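Local coordinates for cytochrome P450 (CYP102L1) (Mycobacterium phage Adler, PDB 6N6Q), which is a viral cytochrome P450 that carries heme and probably catalyses heme-dependent monooxygenation of a substrate, at residues E337-W342 against K410-G415; V344-F349 against L456-S461. One frame throughout, in Å; residues are numbered along the deposited sequence.

Interaction 1 of 2, residues E337-W342 against K410-G415; sequences EALRLW and KPFGVG. With HEM (protoporphyrin IX containing Fe), chain E.
Leu-339 and Phe-412 both place CG opposite the carbonyl carbon and beside the backbone N, with chi1 of -72° and -63°. These torsions bring one methyl branch of the leucine to the far end of the aromatic ring. Leu-339 CD1 lies 3.9 Å from Phe-412 CZ, and the two side chains cross at about a right angle. Closer to the backbone, Leu-339 CB rests on Pro-411 CB at 4.1 Å. The helix ending at residue 341 thus packs on the type I turn from Lys-410 to Gly-413. That turn begins the heme-binding loop of the P450 fold, which leads to its signature cysteine, Cys-419. Phe-412 is hydrogen-bonded through the backbone to Cys-419. The Phe-412 ring also lies obliquely by the porphyrin, with Phe-412 CE1 3.7 Å from HEM C3B. Gly-413 N approaches HEM CMA at 3.6 Å.

Glu-337 and Arg-340 form the ExxR motif of the family. Arg-340 grips side-on: NE reaches Glu-337 OE1 at 3.1 Å, and NH2 reaches Glu-337 OE2 at 2.7 Å. Both oxygens lie close to the guanidinium plane but are met from above the carboxylate plane. Glu-337 OE2 also bridges to Arg-395. No hydrogen bond joins the two segments. Their contact is apolar, while the carboxylate of Glu-337 is shared by two arginines, which probably favours its ionised form.

Interaction 2 of 2, residues V344-F349 against L456-S461; sequences VAPGYF and LTLKPS. With HEM (protoporphyrin IX containing Fe), chain E.
Pro-346 and Leu-458 meet where the chain after the ExxR helix of the P450 fold runs past the hairpin of strands 451-454 and 458-461. In this family both regions commonly help to line the substrate pocket. The two side chains approach at a slant. Leu-458 CD1 sits over one side of the proline ring, 3.7 Å from Pro-346 CG and equally close to CB. The other branch, CD2, stays farther from the proline.

Val-344 supplies the polar link. Its carbonyl O accepts a hydrogen bond from Leu-458 N at 3.0 Å, with an N-H...O angle of 159°. The donor lies in the carbonyl plane, on a lone pair. Thr-457 CB closes on the same oxygen at 3.1 Å. With OG1 of Thr-457 between the backbone N and the carbonyl carbon (chi1 62°), CG2 falls opposite that carbon, near Val-344 O. Thr-457 OG1 makes a weak hydrogen bond to Asn-285 of helix 265-296, and Val-344 also touches that residue.

The valine branches part company. CG1 lies 3.6 Å from Leu-458 O, whereas CG2 reaches the heme methyl CMB at 3.7 Å. Ala-345 points away from the hairpin and places CB 3.7 Å from HEM CMA. Farther along, Tyr-348 OH hydrogen-bonds to Asn-72, and Tyr-348 CB packs against a heme propionate, 3.4 Å from HEM O1A.

In the fold
From the N terminus, helix 265-296 precedes helix 329-341, whose last turn opens interaction 1. The chain leaves that helix and soon enters 344-349, which includes the start of strand 347-352 of the mixed sheet. Interaction 1 closes its loop when the chain reaches 410-415, ahead of helix 422-439. Interaction 2 closes later, at 456-461, in the small C-terminal sheet. The two loops therefore cross: 344-349 lies within the first, and 410-415 within the second. Their centres are about 10 Å apart. They also touch directly, as where Trp-342 packs on Leu-458 and Val-414 on Tyr-348. They tie the helix end, both sheets and the heme-binding loop together; 344-349 and 410-415 touch the heme.

Interaction 1 of 2, residues E337-W342 against K410-G415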
loop_
_atom_site.group_PDB
_atom_site.type_symbol
_atom_site.label_atom_id
_atom_site.label_comp_id
_atom_site.label_asym_id
_atom_site.label_seq_id
_atom_site.Cartn_x
_atom_site.Cartn_y
_atom_site.Cartn_z
ATOM N N GLU A 337 5.835 5.638 -12.299
ATOM C CA GLU A 337 6.968 6.481 -11.936
ATOM C C GLU A 337 6.859 6.974 -10.499
ATOM O O GLU A 337 7.881 7.146 -9.825
ATOM C CB GLU A 337 7.077 7.659 -12.906
ATOM C CG GLU A 337 8.263 8.585 -12.655
ATOM C CD GLU A 337 9.603 7.966 -13.024
ATOM O OE1 GLU A 337 9.631 6.812 -13.504
ATOM O OE2 GLU A 337 10.637 8.642 -12.836
ATOM N N ALA A 338 5.636 7.205 -10.013
ATOM C CA ALA A 338 5.460 7.569 -8.612
ATOM C C ALA A 338 5.846 6.416 -7.695
ATOM O O ALA A 338 6.510 6.623 -6.672
ATOM C CB ALA A 338 4.016 8.002 -8.354
ATOM N N LEU A 339 5.444 5.192 -8.048
ATOM C CA LEU A 339 5.809 4.026 -7.254
ATOM C C LEU A 339 7.284 3.680 -7.381
ATOM O O LEU A 339 7.806 2.933 -6.546
ATOM C CB LEU A 339 4.951 2.826 -7.657
ATOM C CG LEU A 339 3.491 2.900 -7.207
ATOM C CD1 LEU A 339 2.713 1.684 -7.685
ATOM C CD2 LEU A 339 3.412 3.030 -5.693
ATOM N N ARG A 340 7.967 4.196 -8.404
ATOM C CA ARG A 340 9.410 4.014 -8.492
ATOM C C ARG A 340 10.137 5.035 -7.625
ATOM O O ARG A 340 10.897 4.673 -6.721
ATOM C CB ARG A 340 9.877 4.119 -9.946
ATOM C CG ARG A 340 11.355 3.805 -10.131
ATOM C CD ARG A 340 11.878 4.282 -11.475
ATOM N NE ARG A 340 11.857 5.737 -11.583
ATOM C CZ ARG A 340 12.809 6.534 -11.110
ATOM N NH1 ARG A 340 13.862 6.017 -10.492
ATOM N NH2 ARG A 340 12.709 7.847 -11.251
ATOM N N LEU A 341 9.903 6.324 -7.884
ATOM C CA LEU A 341 10.623 7.367 -7.162
ATOM C C LEU A 341 10.336 7.318 -5.667
ATOM O O LEU A 341 11.217 7.626 -4.855
ATOM C CB LEU A 341 10.266 8.740 -7.731
ATOM C CG LEU A 341 11.315 9.835 -7.528
ATOM C CD1 LEU A 341 12.645 9.405 -8.125
ATOM C CD2 LEU A 341 10.850 11.145 -8.144
ATOM N N TRP A 342 9.122 6.930 -5.283
ATOM C CA TRP A 342 8.750 6.818 -3.873
ATOM C C TRP A 342 7.835 5.619 -3.692
ATOM O O TRP A 342 6.605 5.750 -3.694
ATOM C CB TRP A 342 8.083 8.097 -3.368
ATOM C CG TRP A 342 9.019 9.258 -3.316
ATOM C CD1 TRP A 342 9.133 10.261 -4.235
ATOM C CD2 TRP A 342 9.989 9.534 -2.299
ATOM N NE1 TRP A 342 10.108 11.148 -3.847
ATOM C CE2 TRP A 342 10.650 10.724 -2.663
ATOM C CE3 TRP A 342 10.360 8.891 -1.114
ATOM C CZ2 TRP A 342 11.663 11.284 -1.886
ATOM C CZ3 TRP A 342 11.366 9.448 -0.342
ATOM C CH2 TRP A 342 12.005 10.635 -0.732
ATOM N N LYS A 410 10.134 -3.590 -8.203
ATOM C CA LYS A 410 9.182 -4.512 -7.583
ATOM C C LYS A 410 8.406 -3.796 -6.483
ATOM O O LYS A 410 8.520 -4.143 -5.302
ATOM C CB LYS A 410 9.904 -5.738 -7.025
ATOM C CG LYS A 410 10.641 -6.559 -8.065
ATOM C CD LYS A 410 9.675 -7.196 -9.051
ATOM C CE LYS A 410 10.409 -8.108 -10.019
ATOM N NZ LYS A 410 9.471 -8.917 -10.842
ATOM N N PRO A 411 7.585 -2.801 -6.840
ATOM C CA PRO A 411 6.819 -2.087 -5.804
ATOM C C PRO A 411 5.770 -2.949 -5.121
ATOM O O PRO A 411 5.272 -2.559 -4.059
ATOM C CB PRO A 411 6.173 -0.930 -6.576
ATOM C CG PRO A 411 6.071 -1.432 -7.975
ATOM C CD PRO A 411 7.283 -2.295 -8.192
ATOM N N PHE A 412 5.422 -4.103 -5.690
ATOM C CA PHE A 412 4.433 -5.002 -5.110
ATOM C C PHE A 412 5.053 -6.296 -4.591
ATOM O O PHE A 412 4.349 -7.301 -4.443
ATOM C CB PHE A 412 3.339 -5.313 -6.132
ATOM C CG PHE A 412 2.551 -4.109 -6.563
ATOM C CD1 PHE A 412 1.416 -3.723 -5.866
ATOM C CD2 PHE A 412 2.941 -3.367 -7.666
ATOM C CE1 PHE A 412 0.688 -2.615 -6.258
ATOM C CE2 PHE A 412 2.218 -2.260 -8.065
ATOM C CZ PHE A 412 1.089 -1.882 -7.360
ATOM N N GLY A 413 6.355 -6.297 -4.313
ATOM C CA GLY A 413 7.007 -7.491 -3.817
ATOM C C GLY A 413 7.265 -8.504 -4.920
ATOM O O GLY A 413 7.185 -8.207 -6.117
ATOM N N VAL A 414 7.579 -9.730 -4.493
ATOM C CA VAL A 414 7.910 -10.823 -5.401
ATOM C C VAL A 414 7.401 -12.130 -4.810
ATOM O O VAL A 414 7.129 -12.234 -3.612
ATOM C CB VAL A 414 9.433 -10.931 -5.664
ATOM C CG1 VAL A 414 9.913 -9.809 -6.568
ATOM C CG2 VAL A 414 10.196 -10.928 -4.347
ATOM N N GLY A 415 7.283 -13.139 -5.665
ATOM C CA GLY A 415 6.981 -14.479 -5.216
ATOM C C GLY A 415 5.510 -14.705 -4.926
ATOM O O GLY A 415 4.642 -13.868 -5.191
HETATM C CHA HEM E . 1.501 -7.628 0.102
HETATM C CHB HEM E . 2.613 -3.245 -1.679
HETATM C CHC HEM E . -2.122 -2.272 -2.231
HETATM C CHD HEM E . -3.192 -6.323 0.230
HETATM C C1A HEM E . 2.230 -6.547 -0.354
HETATM C C2A HEM E . 3.675 -6.448 -0.451
HETATM C C3A HEM E . 3.977 -5.243 -0.940
HETATM C C4A HEM E . 2.740 -4.525 -1.176
HETATM C CMA HEM E . 5.401 -4.714 -1.202
HETATM C CAA HEM E . 4.700 -7.532 -0.055
HETATM C CBA HEM E . 5.001 -7.392 1.435
HETATM C CGA HEM E . 6.129 -8.307 1.839
HETATM O O1A HEM E . 6.747 -8.944 0.947
HETATM O O2A HEM E . 6.411 -8.397 3.061
HETATM C C1B HEM E . 1.432 -2.623 -2.038
HETATM C C2B HEM E . 1.316 -1.376 -2.768
HETATM C C3B HEM E . 0.005 -1.102 -2.924
HETATM C C4B HEM E . -0.745 -2.173 -2.292
HETATM C CMB HEM E . 2.540 -0.563 -3.251
HETATM C CAB HEM E . -0.686 0.099 -3.622
HETATM C CBB HEM E . -0.050 1.130 -4.192
HETATM C C1C HEM E . -2.843 -3.291 -1.642
HETATM C C2C HEM E . -4.283 -3.443 -1.639
HETATM C C3C HEM E . -4.594 -4.552 -0.965
HETATM C C4C HEM E . -3.351 -5.161 -0.505
HETATM C CMC HEM E . -5.305 -2.490 -2.296
HETATM C CAC HEM E . -6.050 -5.035 -0.755
HETATM C CBC HEM E . -6.356 -6.163 -0.107
HETATM C C1D HEM E . -2.024 -7.040 0.405
HETATM C C2D HEM E . -1.891 -8.326 1.065
HETATM C C3D HEM E . -0.603 -8.685 1.028
HETATM C C4D HEM E . 0.139 -7.643 0.345
HETATM C CMD HEM E . -3.041 -9.139 1.702
HETATM C CAD HEM E . -0.002 -9.985 1.611
HETATM C CBD HEM E . -0.145 -11.123 0.605
HETATM C CGD HEM E . 0.524 -12.368 1.131
HETATM O O1D HEM E . 0.061 -13.489 0.789
HETATM O O2D HEM E . 1.515 -12.246 1.898
HETATM N NA HEM E . 1.698 -5.352 -0.804
HETATM N NB HEM E . 0.157 -3.078 -1.767
HETATM N NC HEM E . -2.313 -4.357 -0.941
HETATM N ND HEM E . -0.763 -6.657 -0.020
HETATM FE FE HEM E . -0.304 -4.790 -0.759
#

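Interaction 2 of 2, residues V344-F349 against L456-S461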
loop_
_atom_site.group_PDB
_atom_site.type_symbol
_atom_site.label_atom_id
_atom_site.label_comp_id
_atom_site.label_asym_id
_atom_site.label_seq_id
_atom_site.Cartn_x
_atom_site.Cartn_y
_atom_site.Cartn_z
ATOM N N VAL A 344 5.644 3.425 -1.789
ATOM C CA VAL A 344 4.993 3.553 -0.490
ATOM C C VAL A 344 5.290 2.343 0.383
ATOM O O VAL A 344 5.405 2.465 1.607
ATOM C CB VAL A 344 3.478 3.777 -0.668
ATOM C CG1 VAL A 344 3.224 5.123 -1.326
ATOM C CG2 VAL A 344 2.860 2.657 -1.490
ATOM N N ALA A 345 5.427 1.167 -0.219
ATOM C CA ALA A 345 6.005 0.027 0.477
ATOM C C ALA A 345 7.499 0.023 0.182
ATOM O O ALA A 345 7.934 -0.556 -0.823
ATOM C CB ALA A 345 5.349 -1.281 0.038
ATOM N N PRO A 346 8.318 0.658 1.028
ATOM C CA PRO A 346 9.711 0.931 0.643
ATOM C C PRO A 346 10.590 -0.304 0.571
ATOM O O PRO A 346 11.713 -0.205 0.062
ATOM C CB PRO A 346 10.191 1.885 1.741
ATOM C CG PRO A 346 9.396 1.483 2.937
ATOM C CD PRO A 346 8.044 1.054 2.422
ATOM N N GLY A 347 10.131 -1.450 1.056
ATOM C CA GLY A 347 10.946 -2.646 0.991
ATOM C C GLY A 347 10.231 -3.820 1.617
ATOM O O GLY A 347 9.128 -3.693 2.158
ATOM N N TYR A 348 10.885 -4.974 1.534
ATOM C CA TYR A 348 10.356 -6.211 2.084
ATOM C C TYR A 348 11.506 -7.044 2.629
ATOM O O TYR A 348 12.670 -6.851 2.269
ATOM C CB TYR A 348 9.564 -7.003 1.033
ATOM C CG TYR A 348 10.297 -7.187 -0.276
ATOM C CD1 TYR A 348 10.211 -6.234 -1.282
ATOM C CD2 TYR A 348 11.070 -8.316 -0.508
ATOM C CE1 TYR A 348 10.876 -6.398 -2.479
ATOM C CE2 TYR A 348 11.739 -8.489 -1.704
ATOM C CZ TYR A 348 11.639 -7.527 -2.686
ATOM O OH TYR A 348 12.305 -7.694 -3.878
ATOM N N PHE A 349 11.163 -7.978 3.511
ATOM C CA PHE A 349 12.139 -8.832 4.171
ATOM C C PHE A 349 12.082 -10.231 3.576
ATOM O O PHE A 349 10.996 -10.799 3.413
ATOM C CB PHE A 349 11.886 -8.887 5.678
ATOM C CG PHE A 349 12.263 -7.625 6.399
ATOM C CD1 PHE A 349 13.570 -7.414 6.816
ATOM C CD2 PHE A 349 11.315 -6.650 6.662
ATOM C CE1 PHE A 349 13.923 -6.255 7.483
ATOM C CE2 PHE A 349 11.661 -5.488 7.326
ATOM C CZ PHE A 349 12.966 -5.290 7.738
ATOM N N LEU A 456 4.108 3.110 8.609
ATOM C CA LEU A 456 4.153 1.802 7.973
ATOM C C LEU A 456 4.475 1.919 6.491
ATOM O O LEU A 456 4.955 0.951 5.892
ATOM C CB LEU A 456 2.823 1.072 8.163
ATOM C CG LEU A 456 2.396 0.830 9.612
ATOM C CD1 LEU A 456 1.062 0.095 9.668
ATOM C CD2 LEU A 456 3.475 0.060 10.365
ATOM N N THR A 457 4.225 3.083 5.895
ATOM C CA THR A 457 4.494 3.345 4.492
ATOM C C THR A 457 5.167 4.703 4.348
ATOM O O THR A 457 5.264 5.481 5.301
ATOM C CB THR A 457 3.206 3.318 3.653
ATOM O OG1 THR A 457 2.316 4.344 4.109
ATOM C CG2 THR A 457 2.518 1.967 3.759
ATOM N N LEU A 458 5.635 4.983 3.135
ATOM C CA LEU A 458 6.142 6.308 2.803
ATOM C C LEU A 458 4.973 7.233 2.490
ATOM O O LEU A 458 4.053 6.856 1.757
ATOM C CB LEU A 458 7.102 6.236 1.615
ATOM C CG LEU A 458 8.596 6.147 1.934
ATOM C CD1 LEU A 458 8.872 5.098 3.001
ATOM C CD2 LEU A 458 9.392 5.852 0.671
ATOM N N LYS A 459 5.007 8.441 3.048
ATOM C CA LYS A 459 3.906 9.378 2.911
ATOM C C LYS A 459 4.439 10.791 2.722
ATOM O O LYS A 459 5.414 11.180 3.381
ATOM C CB LYS A 459 2.989 9.334 4.141
ATOM C CG LYS A 459 1.681 10.084 3.972
ATOM C CD LYS A 459 0.893 10.124 5.268
ATOM C CE LYS A 459 1.552 11.050 6.272
ATOM N NZ LYS A 459 1.671 12.433 5.732
ATOM N N PRO A 460 3.834 11.574 1.828
ATOM C CA PRO A 460 4.188 12.998 1.724
ATOM C C PRO A 460 3.665 13.759 2.933
ATOM O O PRO A 460 2.470 13.721 3.234
ATOM C CB PRO A 460 3.499 13.445 0.428
ATOM C CG PRO A 460 3.150 12.176 -0.298
ATOM C CD PRO A 460 2.901 11.159 0.768
ATOM N N SER A 461 4.565 14.450 3.627
ATOM C CA SER A 461 4.221 15.193 4.829
ATOM C C SER A 461 3.940 16.651 4.489
ATOM O O SER A 461 4.657 17.263 3.691
ATOM C CB SER A 461 5.343 15.103 5.868
ATOM O OG SER A 461 6.546 15.673 5.383
HETATM C CHA HEM E . 1.501 -7.628 0.102
HETATM C CHB HEM E . 2.613 -3.245 -1.679
HETATM C CHC HEM E . -2.122 -2.272 -2.231
HETATM C CHD HEM E . -3.192 -6.323 0.230
HETATM C C1A HEM E . 2.230 -6.547 -0.354
HETATM C C2A HEM E . 3.675 -6.448 -0.451
HETATM C C3A HEM E . 3.977 -5.243 -0.940
HETATM C C4A HEM E . 2.740 -4.525 -1.176
HETATM C CMA HEM E . 5.401 -4.714 -1.202
HETATM C CAA HEM E . 4.700 -7.532 -0.055
HETATM C CBA HEM E . 5.001 -7.392 1.435
HETATM C CGA HEM E . 6.129 -8.307 1.839
HETATM O O1A HEM E . 6.747 -8.944 0.947
HETATM O O2A HEM E . 6.411 -8.397 3.061
HETATM C C1B HEM E . 1.432 -2.623 -2.038
HETATM C C2B HEM E . 1.316 -1.376 -2.768
HETATM C C3B HEM E . 0.005 -1.102 -2.924
HETATM C C4B HEM E . -0.745 -2.173 -2.292
HETATM C CMB HEM E . 2.540 -0.563 -3.251
HETATM C CAB HEM E . -0.686 0.099 -3.622
HETATM C CBB HEM E . -0.050 1.130 -4.192
HETATM C C1C HEM E . -2.843 -3.291 -1.642
HETATM C C2C HEM E . -4.283 -3.443 -1.639
HETATM C C3C HEM E . -4.594 -4.552 -0.965
HETATM C C4C HEM E . -3.351 -5.161 -0.505
HETATM C CMC HEM E . -5.305 -2.490 -2.296
HETATM C CAC HEM E . -6.050 -5.035 -0.755
HETATM C CBC HEM E . -6.356 -6.163 -0.107
HETATM C C1D HEM E . -2.024 -7.040 0.405
HETATM C C2D HEM E . -1.891 -8.326 1.065
HETATM C C3D HEM E . -0.603 -8.685 1.028
HETATM C C4D HEM E . 0.139 -7.643 0.345
HETATM C CMD HEM E . -3.041 -9.139 1.702
HETATM C CAD HEM E . -0.002 -9.985 1.611
HETATM C CBD HEM E . -0.145 -11.123 0.605
HETATM C CGD HEM E . 0.524 -12.368 1.131
HETATM O O1D HEM E . 0.061 -13.489 0.789
HETATM O O2D HEM E . 1.515 -12.246 1.898
HETATM N NA HEM E . 1.698 -5.352 -0.804
HETATM N NB HEM E . 0.157 -3.078 -1.767
HETATM N NC HEM E . -2.313 -4.357 -0.941
HETATM N ND HEM E . -0.763 -6.657 -0.020
HETATM FE FE HEM E . -0.304 -4.790 -0.759
#